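Tapirin (Caldicellulosiruptor kristjanssonii, PDB 6N2B) probably binds cellulose as a surface adhesion protein, through a calcium-containing C-terminal domain built largely as a parallel beta-helix. Local coordinates at residues A[340-345]-A[362-367]; A[318-323]-A[334-339]; A[312-317]-A[326-331]; A[274-279]-A[299-304]. All blocks are in the same frame, centred on the assembly; numbering follows the deposited sequence.

Contact 1 (A[340-345]-A[362-367]); sequences TVTDNG and VRNNGR
N344 and N365 run alongside one another and point the same way, their amide planes only 11° apart. The touching atom is N344 ND2, which lies 3.5 Å from N365 CB, so one amide settles on the root of the next asparagine, in van der Waals contact and not through a hydrogen bond. One residue earlier in each segment, D343 and N364 repeat this side-by-side posture with the carboxylate and amide turned 44° apart. A weak hydrogen bond of 3.3 Å from N364 ND2 to D343 OD1 is doubtful, since N364 was built in two conformers. T342 also lies beside N364 and points the same way; its CG2 nears that uncertain amide and lies 3.7 Å from R363 CB, while the guanidinium of R363 bends away to a salt bridge with E361.

Earlier in each segment V341 and V362 form a parallel bridge and share a face. With V341 CG1 anti to the backbone N (chi1 -170°), this methyl comes to 3.7 Å from G366 CA; both valines also pack on V368. The backbones add their own bonds: N344 N gives a hydrogen bond of 3.3 Å to N364 O, R367 N gives one of 3.3 Å to G345 O from above the carbonyl plane, and R363 N makes a weak one to V341 O. Each segment folds as a type I' turn, T342 to G345 and R363 to G366, with a glycine at its end. Equivalent turns and like side chains stacked coil on coil are characteristic of the parallel beta-helix.

Contact 2 (A[318-323]-A[334-339]); sequences GEVQVK and GIVKKL
The carbonyl oxygen of G318 is held by two successive amides of the other segment: K337 N lies 3.3 Å from G318 O, and K338 N 3.4 Å from G318 O, each bond weak. This shared grip sits where both segments turn a corner, G318 in one coil and K337 in the next. The firm bond follows at once, V320 N to K338 O at 2.8 Å with an N-H...O angle of 155°, and it sets E319 level with K338 and V320 level with L339 in parallel register.

On the outward face, E319 and K338 lie side by side as two extended chains, with E319 CB 3.9 Å from K338 CB. Their charged ends do not meet, E319 OE2 remaining 4.3 Å from K338 NZ; the ammonium instead makes a salt bridge to E361, and the carboxylate reaches T340 OG1 through a weak hydrogen bond.

The pairing is a rung-to-rung step of a parallel beta-helix, whose successive coils here turn corresponding positions inward. That face carries V320, V322 and L339. V336, on the far side of the corner at K337, meets V320 from the adjoining face at about a right angle, its CG1 touching V320 CG2 at 3.8 Å. In L339 an anti first torsion (chi1 168°) and the next bond (chi2 67°) bring CD1 3.5 Å from V320 O and 4.0 Å from V320 CG1, with V322 CG2 a little farther off. L355 and T347 pack against L339 from other faces of the coil, while I314 and C357 flank V336 from the neighbouring coils of its own face.

Contact 3 (A[312-317]-A[326-331]); sequences NEIYSD and GNFEIG
The ring of F328 is met at its edge, near its own plane, by the methyl I314 CG2, which lies 4.2 Å from F328 CZ; M301, L303, Y309 and A311 pack round the same ring. This is the interior of a parallel beta-helix, where strands 314-316 and 327-330, belonging to different faces, turn their apolar residues into the space the coils enclose. No hydrogen bond joins the two segments, so the buried part of the contact is carbon against carbon.

I314 CG2 does most of the touching. It occupies the position between the backbone N and the carbonyl carbon, from which it points at I330 with I330 CG1 and I330 CD1 each 4.0 Å away. The two isoleucines cross at about a right angle, so one methyl sits against the flank of the other side chain.

A second flat group, the Y315 ring, lies on the other side of its strand, covered by Y405 and P406; its OH gives a hydrogen bond of 2.6 Å to E313 OE1, which lies in the ring plane at the edge and is approached from above the carboxylate plane. Where the segments round their corners, N312 bends its amide back, bringing N312 OD1 to 3.6 Å from G331 CA.

Contact 4 (A[274-279]-A[299-304]); sequences NKLVFN and GGMELN
Two adjacent rungs of one face of a parallel beta-helix meet here: strands 275-278 and 300-303 have axes 4.7 Å apart and directions within 1° of each other. L276 with M301, V277 with E302 and F278 with L303 stand level across the pair. Its bonds zigzag from one strand to the other. E302 N gives a hydrogen bond of 2.9 Å to L276 O, and F278 N one of 2.8 Å to E302 O, nearly along the C=O axis.

Inside, L276 and M301 lie alongside each other with L276 CD2 4.0 Å from M301 SD. F278 and L303 do the same, L303 CD2 reaching F278 CD1 at 3.5 Å, while Y309 meets the phenylalanine ring edge-to-face. On the outer face E302 CG is anti to the backbone N (chi1 -174°), and the extended chain carries OE1 to 3.7 Å from V277 CG1.

The strand end is closed by N304. Its backbone N bonds to F278 O at 3.1 Å, and its ND2 adds a weak bond to the same oxygen; ND2 also gives a bond of 2.6 Å to E302 OE2, on the anti side and 34° out of the carboxylate plane. N324 bonds N304 OD1 from the following coil. A leucine in place of N304 would probably leave E302 OE2 and N324 without their amide partner and F278 O with the backbone bond alone, freeing the carboxylate to turn.

One amide thus links a backbone carbonyl, a carboxylate and a neighbouring coil, and its bond to E302 OE2, which K323 joins in a weak, long ion pair, would be expected to temper the negative charge.

Contacts 1, 2 and 4 belong to the same eight-stranded parallel face, whereas contact 3 joins two other faces through the interior. Strand 338-341 serves both contact 1 and contact 2, and strands 300-303 and 319-322 are neighbours, so contact 4 continues directly into contact 2. Contacts 2 and 3 interlock along the chain, with centres about 8 Å apart. Contact 3 is buried and without a hydrogen bond between its segments, apolar at its centre; contact 2 is buried too but carries charges outside. Contacts 1 and 4 are partly buried, with polar ends, and contact 1, whose centre lies about 27 Å from that of the chain, is the richest in turns. All lie away from the calcium site.

Contact 1 (A[340-345]-A[362-367])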
loop_
_atom_site.group_PDB
_atom_site.type_symbol
_atom_site.label_atom_id
_atom_site.label_comp_id
_atom_site.label_asym_id
_atom_site.label_seq_id
_atom_site.Cartn_x
_atom_site.Cartn_y
_atom_site.Cartn_z
ATOM N N THR A 340 -15.193 16.538 5.975
ATOM C CA THR A 340 -16.007 17.342 5.077
ATOM C C THR A 340 -16.572 16.431 4.001
ATOM O O THR A 340 -15.835 15.676 3.369
ATOM C CB THR A 340 -15.228 18.537 4.468
ATOM O OG1 THR A 340 -14.544 18.150 3.274
ATOM C CG2 THR A 340 -14.230 19.074 5.446
ATOM N N VAL A 341 -17.884 16.476 3.830
ATOM C CA VAL A 341 -18.575 15.748 2.778
ATOM C C VAL A 341 -19.160 16.782 1.825
ATOM O O VAL A 341 -19.883 17.688 2.251
ATOM C CB VAL A 341 -19.654 14.820 3.359
ATOM C CG1 VAL A 341 -20.202 13.885 2.292
ATOM C CG2 VAL A 341 -19.070 14.028 4.503
ATOM N N THR A 342 -18.821 16.674 0.544
ATOM C CA THR A 342 -19.240 17.639 -0.462
ATOM C C THR A 342 -19.553 16.887 -1.741
ATOM O O THR A 342 -19.228 15.708 -1.886
ATOM C CB THR A 342 -18.143 18.679 -0.753
ATOM O OG1 THR A 342 -17.414 18.962 0.442
ATOM C CG2 THR A 342 -18.726 19.985 -1.308
ATOM N N ASP A 343 -20.179 17.594 -2.674
ATOM C CA ASP A 343 -20.259 17.166 -4.065
ATOM C C ASP A 343 -20.740 15.720 -4.172
ATOM O O ASP A 343 -20.173 14.898 -4.890
ATOM C CB ASP A 343 -18.909 17.369 -4.770
ATOM C CG ASP A 343 -18.325 18.781 -4.554
ATOM O OD1 ASP A 343 -18.971 19.803 -4.901
ATOM O OD2 ASP A 343 -17.206 18.869 -4.016
ATOM N N ASN A 344 -21.794 15.416 -3.417
ATOM C CA ASN A 344 -22.528 14.152 -3.446
ATOM C C ASN A 344 -21.812 13.011 -2.753
ATOM O O ASN A 344 -22.145 11.850 -2.991
ATOM C CB ASN A 344 -22.868 13.717 -4.867
ATOM C CG ASN A 344 -23.939 14.562 -5.470
ATOM O OD1 ASN A 344 -23.685 15.349 -6.381
ATOM N ND2 ASN A 344 -25.158 14.418 -4.960
ATOM N N GLY A 345 -20.853 13.295 -1.889
ATOM C CA GLY A 345 -20.281 12.260 -1.059
ATOM C C GLY A 345 -21.290 11.708 -0.064
ATOM O O GLY A 345 -22.443 12.142 0.030
ATOM N N VAL A 362 -20.508 19.862 5.980
ATOM C CA VAL A 362 -21.287 19.159 4.964
ATOM C C VAL A 362 -21.828 20.201 3.992
ATOM O O VAL A 362 -22.206 21.303 4.402
ATOM C CB VAL A 362 -22.432 18.327 5.581
ATOM C CG1 VAL A 362 -23.109 17.442 4.518
ATOM C CG2 VAL A 362 -21.917 17.489 6.740
ATOM N N ARG A 363 -21.872 19.855 2.707
ATOM C CA ARG A 363 -21.977 20.866 1.668
ATOM C C ARG A 363 -22.415 20.194 0.376
ATOM O O ARG A 363 -22.335 18.971 0.248
ATOM C CB ARG A 363 -20.628 21.578 1.501
ATOM C CG ARG A 363 -20.608 22.858 0.692
ATOM C CD ARG A 363 -19.440 23.737 1.133
ATOM N NE ARG A 363 -19.468 24.031 2.573
ATOM C CZ ARG A 363 -20.147 25.034 3.143
ATOM N NH1 ARG A 363 -20.873 25.875 2.403
ATOM N NH2 ARG A 363 -20.099 25.202 4.465
ATOM N N ASN A 364 -22.906 21.013 -0.561
ATOM C CA ASN A 364 -23.221 20.614 -1.932
ATOM C C ASN A 364 -23.723 19.178 -2.052
ATOM O O ASN A 364 -23.094 18.358 -2.731
ATOM C CB ASN A 364 -21.993 20.788 -2.833
ATOM C CG ASN A 364 -21.498 22.225 -2.887
ATOM O OD1 ASN A 364 -22.235 23.164 -2.578
ATOM N ND2 ASN A 364 -20.238 22.403 -3.289
ATOM N N ASN A 365 -24.833 18.861 -1.383
ATOM C CA ASN A 365 -25.495 17.555 -1.427
ATOM C C ASN A 365 -24.689 16.437 -0.785
ATOM O O ASN A 365 -25.018 15.260 -0.976
ATOM C CB ASN A 365 -25.878 17.140 -2.852
ATOM C CG ASN A 365 -27.063 17.921 -3.377
ATOM O OD1 ASN A 365 -26.964 18.577 -4.415
ATOM N ND2 ASN A 365 -28.191 17.874 -2.650
ATOM N N GLY A 366 -23.651 16.762 -0.024
ATOM C CA GLY A 366 -23.070 15.768 0.855
ATOM C C GLY A 366 -24.098 15.257 1.847
ATOM O O GLY A 366 -25.046 15.957 2.211
ATOM N N ARG A 367 -23.921 14.009 2.270
ATOM C CA ARG A 367 -24.802 13.384 3.243
ATOM C C ARG A 367 -23.964 12.714 4.317
ATOM O O ARG A 367 -22.962 12.068 4.012
ATOM C CB ARG A 367 -25.730 12.358 2.573
ATOM C CG ARG A 367 -26.477 12.912 1.367
ATOM C CD ARG A 367 -27.811 12.203 1.124
ATOM N NE ARG A 367 -27.708 10.739 1.074
ATOM C CZ ARG A 367 -27.029 10.044 0.154
ATOM N NH1 ARG A 367 -26.356 10.663 -0.816
ATOM N NH2 ARG A 367 -27.018 8.718 0.204
#

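Contact 2 (A[318-323]-A[334-339])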
loop_
_atom_site.group_PDB
_atom_site.type_symbol
_atom_site.label_atom_id
_atom_site.label_comp_id
_atom_site.label_asym_id
_atom_site.label_seq_id
_atom_site.Cartn_x
_atom_site.Cartn_y
_atom_site.Cartn_z
ATOM N N GLY A 318 -5.488 15.661 10.018
ATOM C CA GLY A 318 -5.938 16.559 8.968
ATOM C C GLY A 318 -7.386 16.323 8.573
ATOM O O GLY A 318 -8.169 15.791 9.362
ATOM N N GLU A 319 -7.752 16.694 7.351
ATOM C CA GLU A 319 -9.145 16.753 6.926
ATOM C C GLU A 319 -9.468 15.530 6.074
ATOM O O GLU A 319 -8.850 15.312 5.022
ATOM C CB GLU A 319 -9.402 18.058 6.166
ATOM C CG GLU A 319 -10.707 18.188 5.367
ATOM C CD GLU A 319 -10.706 19.445 4.470
ATOM O OE1 GLU A 319 -9.615 19.839 4.008
ATOM O OE2 GLU A 319 -11.774 20.048 4.214
ATOM N N VAL A 320 -10.424 14.729 6.536
ATOM C CA VAL A 320 -10.964 13.645 5.728
ATOM C C VAL A 320 -12.015 14.257 4.817
ATOM O O VAL A 320 -13.037 14.752 5.288
ATOM C CB VAL A 320 -11.565 12.530 6.592
ATOM C CG1 VAL A 320 -12.091 11.410 5.704
ATOM C CG2 VAL A 320 -10.545 11.995 7.605
ATOM N N GLN A 321 -11.752 14.258 3.521
ATOM C CA GLN A 321 -12.736 14.677 2.541
ATOM C C GLN A 321 -13.363 13.451 1.905
ATOM O O GLN A 321 -12.666 12.512 1.525
ATOM C CB GLN A 321 -12.120 15.528 1.440
ATOM C CG GLN A 321 -11.313 16.717 1.881
ATOM C CD GLN A 321 -10.499 17.297 0.719
ATOM O OE1 GLN A 321 -11.057 17.897 -0.215
ATOM N NE2 GLN A 321 -9.175 17.094 0.760
ATOM N N VAL A 322 -14.677 13.474 1.776
ATOM C CA VAL A 322 -15.421 12.459 1.058
ATOM C C VAL A 322 -16.256 13.222 0.041
ATOM O O VAL A 322 -17.171 13.960 0.422
ATOM C CB VAL A 322 -16.300 11.627 2.004
ATOM C CG1 VAL A 322 -17.062 10.546 1.251
ATOM C CG2 VAL A 322 -15.451 11.024 3.105
ATOM N N LYS A 323 -15.926 13.092 -1.244
ATOM C CA LYS A 323 -16.614 13.916 -2.231
ATOM C C LYS A 323 -16.697 13.202 -3.572
ATOM O O LYS A 323 -16.151 12.110 -3.765
ATOM C CB LYS A 323 -15.936 15.285 -2.393
ATOM C CG LYS A 323 -14.520 15.231 -2.920
ATOM C CD LYS A 323 -13.723 16.472 -2.550
ATOM C CE LYS A 323 -12.578 16.710 -3.540
ATOM N NZ LYS A 323 -11.805 17.961 -3.252
ATOM N N GLY A 334 -13.552 6.849 14.967
ATOM C CA GLY A 334 -12.859 7.855 14.194
ATOM C C GLY A 334 -12.447 9.024 15.068
ATOM O O GLY A 334 -13.221 9.474 15.923
ATOM N N ILE A 335 -11.210 9.494 14.889
ATOM C CA ILE A 335 -10.713 10.706 15.530
ATOM C C ILE A 335 -9.945 11.505 14.493
ATOM O O ILE A 335 -8.807 11.164 14.160
ATOM C CB ILE A 335 -9.802 10.405 16.727
ATOM C CG1 ILE A 335 -10.426 9.361 17.646
ATOM C CG2 ILE A 335 -9.488 11.694 17.454
ATOM C CD1 ILE A 335 -9.521 8.932 18.791
ATOM N N VAL A 336 -10.556 12.566 13.969
ATOM C CA VAL A 336 -9.980 13.335 12.875
ATOM C C VAL A 336 -10.072 14.817 13.209
ATOM O O VAL A 336 -10.835 15.234 14.077
ATOM C CB VAL A 336 -10.676 13.047 11.526
ATOM C CG1 VAL A 336 -10.904 11.571 11.358
ATOM C CG2 VAL A 336 -11.982 13.815 11.415
ATOM N N LYS A 337 -9.249 15.607 12.517
ATOM C CA LYS A 337 -9.304 17.057 12.652
ATOM C C LYS A 337 -10.583 17.605 12.033
ATOM O O LYS A 337 -11.271 18.443 12.627
ATOM C CB LYS A 337 -8.067 17.690 11.995
ATOM C CG LYS A 337 -7.861 19.208 12.220
ATOM C CD LYS A 337 -7.517 19.497 13.686
ATOM C CE LYS A 337 -6.808 20.832 13.860
ATOM N NZ LYS A 337 -7.103 21.440 15.195
ATOM N N LYS A 338 -10.917 17.136 10.840
ATOM C CA LYS A 338 -12.069 17.632 10.110
ATOM C C LYS A 338 -12.616 16.505 9.243
ATOM O O LYS A 338 -11.865 15.672 8.725
ATOM C CB LYS A 338 -11.706 18.860 9.255
ATOM C CG LYS A 338 -12.907 19.716 8.867
ATOM C CD LYS A 338 -12.554 20.905 7.988
ATOM C CE LYS A 338 -13.825 21.729 7.688
ATOM N NZ LYS A 338 -13.657 22.900 6.773
ATOM N N LEU A 339 -13.937 16.455 9.128
ATOM C CA LEU A 339 -14.600 15.623 8.139
ATOM C C LEU A 339 -15.417 16.563 7.281
ATOM O O LEU A 339 -16.207 17.345 7.813
ATOM C CB LEU A 339 -15.497 14.571 8.789
ATOM C CG LEU A 339 -16.427 13.863 7.798
ATOM C CD1 LEU A 339 -15.634 12.993 6.809
ATOM C CD2 LEU A 339 -17.497 13.047 8.514
#

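Contact 3 (A[312-317]-A[326-331])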
loop_
_atom_site.group_PDB
_atom_site.type_symbol
_atom_site.label_atom_id
_atom_site.label_comp_id
_atom_site.label_asym_id
_atom_site.label_seq_id
_atom_site.Cartn_x
_atom_site.Cartn_y
_atom_site.Cartn_z
ATOM N N ASN A 312 -12.320 0.534 9.768
ATOM C CA ASN A 312 -12.882 0.247 11.077
ATOM C C ASN A 312 -12.438 1.271 12.110
ATOM O O ASN A 312 -13.224 1.658 12.980
ATOM C CB ASN A 312 -12.495 -1.155 11.523
ATOM C CG ASN A 312 -13.543 -1.763 12.410
ATOM O OD1 ASN A 312 -14.691 -1.953 11.991
ATOM N ND2 ASN A 312 -13.169 -2.056 13.656
ATOM N N GLU A 313 -11.173 1.685 12.052
ATOM C CA GLU A 313 -10.652 2.797 12.832
ATOM C C GLU A 313 -10.014 3.753 11.850
ATOM O O GLU A 313 -9.392 3.311 10.877
ATOM C CB GLU A 313 -9.626 2.350 13.871
ATOM C CG GLU A 313 -9.914 0.985 14.453
ATOM C CD GLU A 313 -8.985 0.597 15.607
ATOM O OE1 GLU A 313 -8.131 1.423 16.018
ATOM O OE2 GLU A 313 -9.119 -0.551 16.106
ATOM N N ILE A 314 -10.190 5.057 12.081
ATOM C CA ILE A 314 -9.576 6.094 11.250
ATOM C C ILE A 314 -9.097 7.204 12.171
ATOM O O ILE A 314 -9.869 7.720 12.981
ATOM C CB ILE A 314 -10.541 6.633 10.165
ATOM C CG1 ILE A 314 -10.036 7.944 9.551
ATOM C CG2 ILE A 314 -11.929 6.845 10.712
ATOM C CD1 ILE A 314 -8.785 7.799 8.718
ATOM N N TYR A 315 -7.822 7.553 12.074
ATOM C CA TYR A 315 -7.250 8.643 12.850
ATOM C C TYR A 315 -6.555 9.593 11.898
ATOM O O TYR A 315 -5.801 9.151 11.026
ATOM C CB TYR A 315 -6.256 8.132 13.891
ATOM C CG TYR A 315 -6.784 6.988 14.720
ATOM C CD1 TYR A 315 -7.616 7.223 15.800
ATOM C CD2 TYR A 315 -6.457 5.672 14.418
ATOM C CE1 TYR A 315 -8.107 6.168 16.573
ATOM C CE2 TYR A 315 -6.931 4.621 15.185
ATOM C CZ TYR A 315 -7.765 4.875 16.257
ATOM O OH TYR A 315 -8.261 3.846 17.017
ATOM N N SER A 316 -6.797 10.890 12.054
ATOM C CA SER A 316 -6.227 11.820 11.093
ATOM C C SER A 316 -5.949 13.169 11.730
ATOM O O SER A 316 -6.843 13.791 12.313
ATOM C CB SER A 316 -7.145 12.003 9.892
ATOM O OG SER A 316 -6.503 12.822 8.937
ATOM N N ASP A 317 -4.705 13.615 11.601
ATOM C CA ASP A 317 -4.287 14.941 12.030
ATOM C C ASP A 317 -4.711 16.030 11.045
ATOM O O ASP A 317 -4.337 17.195 11.230
ATOM C CB ASP A 317 -2.768 14.961 12.233
ATOM C CG ASP A 317 -2.328 14.151 13.451
ATOM O OD1 ASP A 317 -3.200 13.772 14.261
ATOM O OD2 ASP A 317 -1.113 13.892 13.611
ATOM N N GLY A 326 -18.166 9.720 -3.500
ATOM C CA GLY A 326 -17.500 8.718 -2.691
ATOM C C GLY A 326 -18.332 8.292 -1.495
ATOM O O GLY A 326 -19.094 9.068 -0.927
ATOM N N ASN A 327 -18.162 7.026 -1.111
ATOM C CA ASN A 327 -18.852 6.413 0.018
ATOM C C ASN A 327 -17.819 6.015 1.052
ATOM O O ASN A 327 -16.931 5.209 0.756
ATOM C CB ASN A 327 -19.622 5.169 -0.405
ATOM C CG ASN A 327 -21.000 5.477 -0.875
ATOM O OD1 ASN A 327 -21.972 5.231 -0.165
ATOM N ND2 ASN A 327 -21.106 6.017 -2.088
ATOM N N PHE A 328 -17.956 6.533 2.266
ATOM C CA PHE A 328 -16.999 6.245 3.322
ATOM C C PHE A 328 -17.744 5.803 4.571
ATOM O O PHE A 328 -18.577 6.554 5.084
ATOM C CB PHE A 328 -16.137 7.469 3.608
ATOM C CG PHE A 328 -15.161 7.257 4.707
ATOM C CD1 PHE A 328 -14.520 6.040 4.847
ATOM C CD2 PHE A 328 -14.885 8.274 5.612
ATOM C CE1 PHE A 328 -13.623 5.840 5.871
ATOM C CE2 PHE A 328 -13.982 8.083 6.634
ATOM C CZ PHE A 328 -13.343 6.873 6.764
ATOM N N GLU A 329 -17.434 4.603 5.073
ATOM C CA GLU A 329 -18.054 4.060 6.279
ATOM C C GLU A 329 -17.023 3.862 7.382
ATOM O O GLU A 329 -15.958 3.284 7.142
ATOM C CB GLU A 329 -18.729 2.719 6.011
ATOM C CG GLU A 329 -19.644 2.672 4.812
ATOM C CD GLU A 329 -20.511 1.425 4.839
ATOM O OE1 GLU A 329 -20.135 0.452 5.547
ATOM O OE2 GLU A 329 -21.572 1.433 4.171
ATOM N N ILE A 330 -17.357 4.297 8.594
ATOM C CA ILE A 330 -16.526 4.082 9.768
ATOM C C ILE A 330 -17.164 2.992 10.617
ATOM O O ILE A 330 -18.280 3.162 11.126
ATOM C CB ILE A 330 -16.350 5.373 10.572
ATOM C CG1 ILE A 330 -15.760 6.464 9.678
ATOM C CG2 ILE A 330 -15.466 5.118 11.789
ATOM C CD1 ILE A 330 -15.776 7.817 10.314
ATOM N N GLY A 331 -16.448 1.878 10.793
ATOM C CA GLY A 331 -17.044 0.709 11.415
ATOM C C GLY A 331 -17.019 0.717 12.926
ATOM O O GLY A 331 -17.902 0.130 13.560
#

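Contact 4 (A[274-279]-A[299-304])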
loop_
_atom_site.group_PDB
_atom_site.type_symbol
_atom_site.label_atom_id
_atom_site.label_comp_id
_atom_site.label_asym_id
_atom_site.label_seq_id
_atom_site.Cartn_x
_atom_site.Cartn_y
_atom_site.Cartn_z
ATOM N N ASN A 274 1.791 11.647 5.657
ATOM C CA ASN A 274 1.233 12.975 5.414
ATOM C C ASN A 274 -0.161 12.927 4.795
ATOM O O ASN A 274 -1.134 13.273 5.475
ATOM C CB ASN A 274 2.183 13.804 4.555
ATOM C CG ASN A 274 1.631 15.181 4.256
ATOM O OD1 ASN A 274 1.402 15.984 5.171
ATOM N ND2 ASN A 274 1.392 15.462 2.973
ATOM N N LYS A 275 -0.294 12.538 3.524
ATOM C CA LYS A 275 -1.552 12.671 2.795
ATOM C C LYS A 275 -1.849 11.410 1.976
ATOM O O LYS A 275 -0.933 10.761 1.455
ATOM C CB LYS A 275 -1.507 13.939 1.898
ATOM C CG LYS A 275 -1.907 13.767 0.434
ATOM C CD LYS A 275 -1.766 15.082 -0.363
ATOM C CE LYS A 275 -0.378 15.240 -0.998
ATOM N NZ LYS A 275 -0.278 16.418 -1.921
ATOM N N LEU A 276 -3.136 11.054 1.889
ATOM C CA LEU A 276 -3.618 9.963 1.046
ATOM C C LEU A 276 -4.720 10.508 0.149
ATOM O O LEU A 276 -5.599 11.238 0.614
ATOM C CB LEU A 276 -4.138 8.787 1.886
ATOM C CG LEU A 276 -4.963 7.679 1.220
ATOM C CD1 LEU A 276 -4.204 7.066 0.042
ATOM C CD2 LEU A 276 -5.324 6.602 2.240
ATOM N N VAL A 277 -4.666 10.186 -1.137
ATOM C CA VAL A 277 -5.613 10.746 -2.089
ATOM C C VAL A 277 -6.052 9.646 -3.039
ATOM O O VAL A 277 -5.235 9.118 -3.798
ATOM C CB VAL A 277 -5.018 11.926 -2.882
ATOM C CG1 VAL A 277 -6.056 12.529 -3.800
ATOM C CG2 VAL A 277 -4.495 12.989 -1.945
ATOM N N PHE A 278 -7.333 9.295 -2.996
ATOM C CA PHE A 278 -7.967 8.569 -4.088
ATOM C C PHE A 278 -8.507 9.602 -5.063
ATOM O O PHE A 278 -9.431 10.347 -4.734
ATOM C CB PHE A 278 -9.080 7.668 -3.581
ATOM C CG PHE A 278 -8.589 6.442 -2.914
ATOM C CD1 PHE A 278 -8.175 6.480 -1.599
ATOM C CD2 PHE A 278 -8.537 5.238 -3.600
ATOM C CE1 PHE A 278 -7.719 5.339 -0.974
ATOM C CE2 PHE A 278 -8.088 4.095 -2.978
ATOM C CZ PHE A 278 -7.680 4.148 -1.658
ATOM N N ASN A 279 -7.937 9.646 -6.262
ATOM C CA ASN A 279 -8.164 10.796 -7.124
ATOM C C ASN A 279 -9.518 10.770 -7.819
ATOM O O ASN A 279 -10.075 11.832 -8.112
ATOM C CB ASN A 279 -7.056 10.886 -8.155
ATOM C CG ASN A 279 -6.588 12.287 -8.343
ATOM O OD1 ASN A 279 -5.963 12.858 -7.448
ATOM N ND2 ASN A 279 -6.896 12.873 -9.500
ATOM N N GLY A 299 -1.794 16.090 6.003
ATOM C CA GLY A 299 -2.297 16.249 4.649
ATOM C C GLY A 299 -3.661 15.639 4.393
ATOM O O GLY A 299 -4.285 15.964 3.377
ATOM N N GLY A 300 -4.113 14.730 5.262
ATOM C CA GLY A 300 -5.482 14.248 5.230
ATOM C C GLY A 300 -5.693 12.976 4.428
ATOM O O GLY A 300 -4.779 12.192 4.155
ATOM N N MET A 301 -6.962 12.767 4.069
ATOM C CA MET A 301 -7.408 11.627 3.275
ATOM C C MET A 301 -8.527 12.118 2.376
ATOM O O MET A 301 -9.623 12.409 2.859
ATOM C CB MET A 301 -7.906 10.479 4.142
ATOM C CG MET A 301 -8.465 9.328 3.317
ATOM S SD MET A 301 -8.532 7.783 4.243
ATOM C CE MET A 301 -10.016 8.057 5.222
ATOM N N GLU A 302 -8.257 12.209 1.083
ATOM C CA GLU A 302 -9.222 12.689 0.107
ATOM C C GLU A 302 -9.802 11.479 -0.611
ATOM O O GLU A 302 -9.117 10.828 -1.410
ATOM C CB GLU A 302 -8.555 13.659 -0.862
ATOM C CG GLU A 302 -9.484 14.334 -1.832
ATOM C CD GLU A 302 -8.732 15.232 -2.788
ATOM O OE1 GLU A 302 -7.602 15.657 -2.436
ATOM O OE2 GLU A 302 -9.263 15.502 -3.892
ATOM N N LEU A 303 -11.061 11.173 -0.313
ATOM C CA LEU A 303 -11.741 10.017 -0.885
ATOM C C LEU A 303 -12.681 10.520 -1.973
ATOM O O LEU A 303 -13.885 10.684 -1.770
ATOM C CB LEU A 303 -12.481 9.243 0.200
ATOM C CG LEU A 303 -11.548 8.742 1.294
ATOM C CD1 LEU A 303 -12.311 8.024 2.408
ATOM C CD2 LEU A 303 -10.499 7.830 0.689
ATOM N N ASN A 304 -12.108 10.794 -3.142
ATOM C CA ASN A 304 -12.939 11.085 -4.295
ATOM C C ASN A 304 -13.602 9.813 -4.761
ATOM O O ASN A 304 -13.196 8.708 -4.411
ATOM C CB ASN A 304 -12.139 11.699 -5.434
ATOM C CG ASN A 304 -11.845 13.149 -5.195
ATOM O OD1 ASN A 304 -12.734 13.998 -5.313
ATOM N ND2 ASN A 304 -10.599 13.449 -4.821
#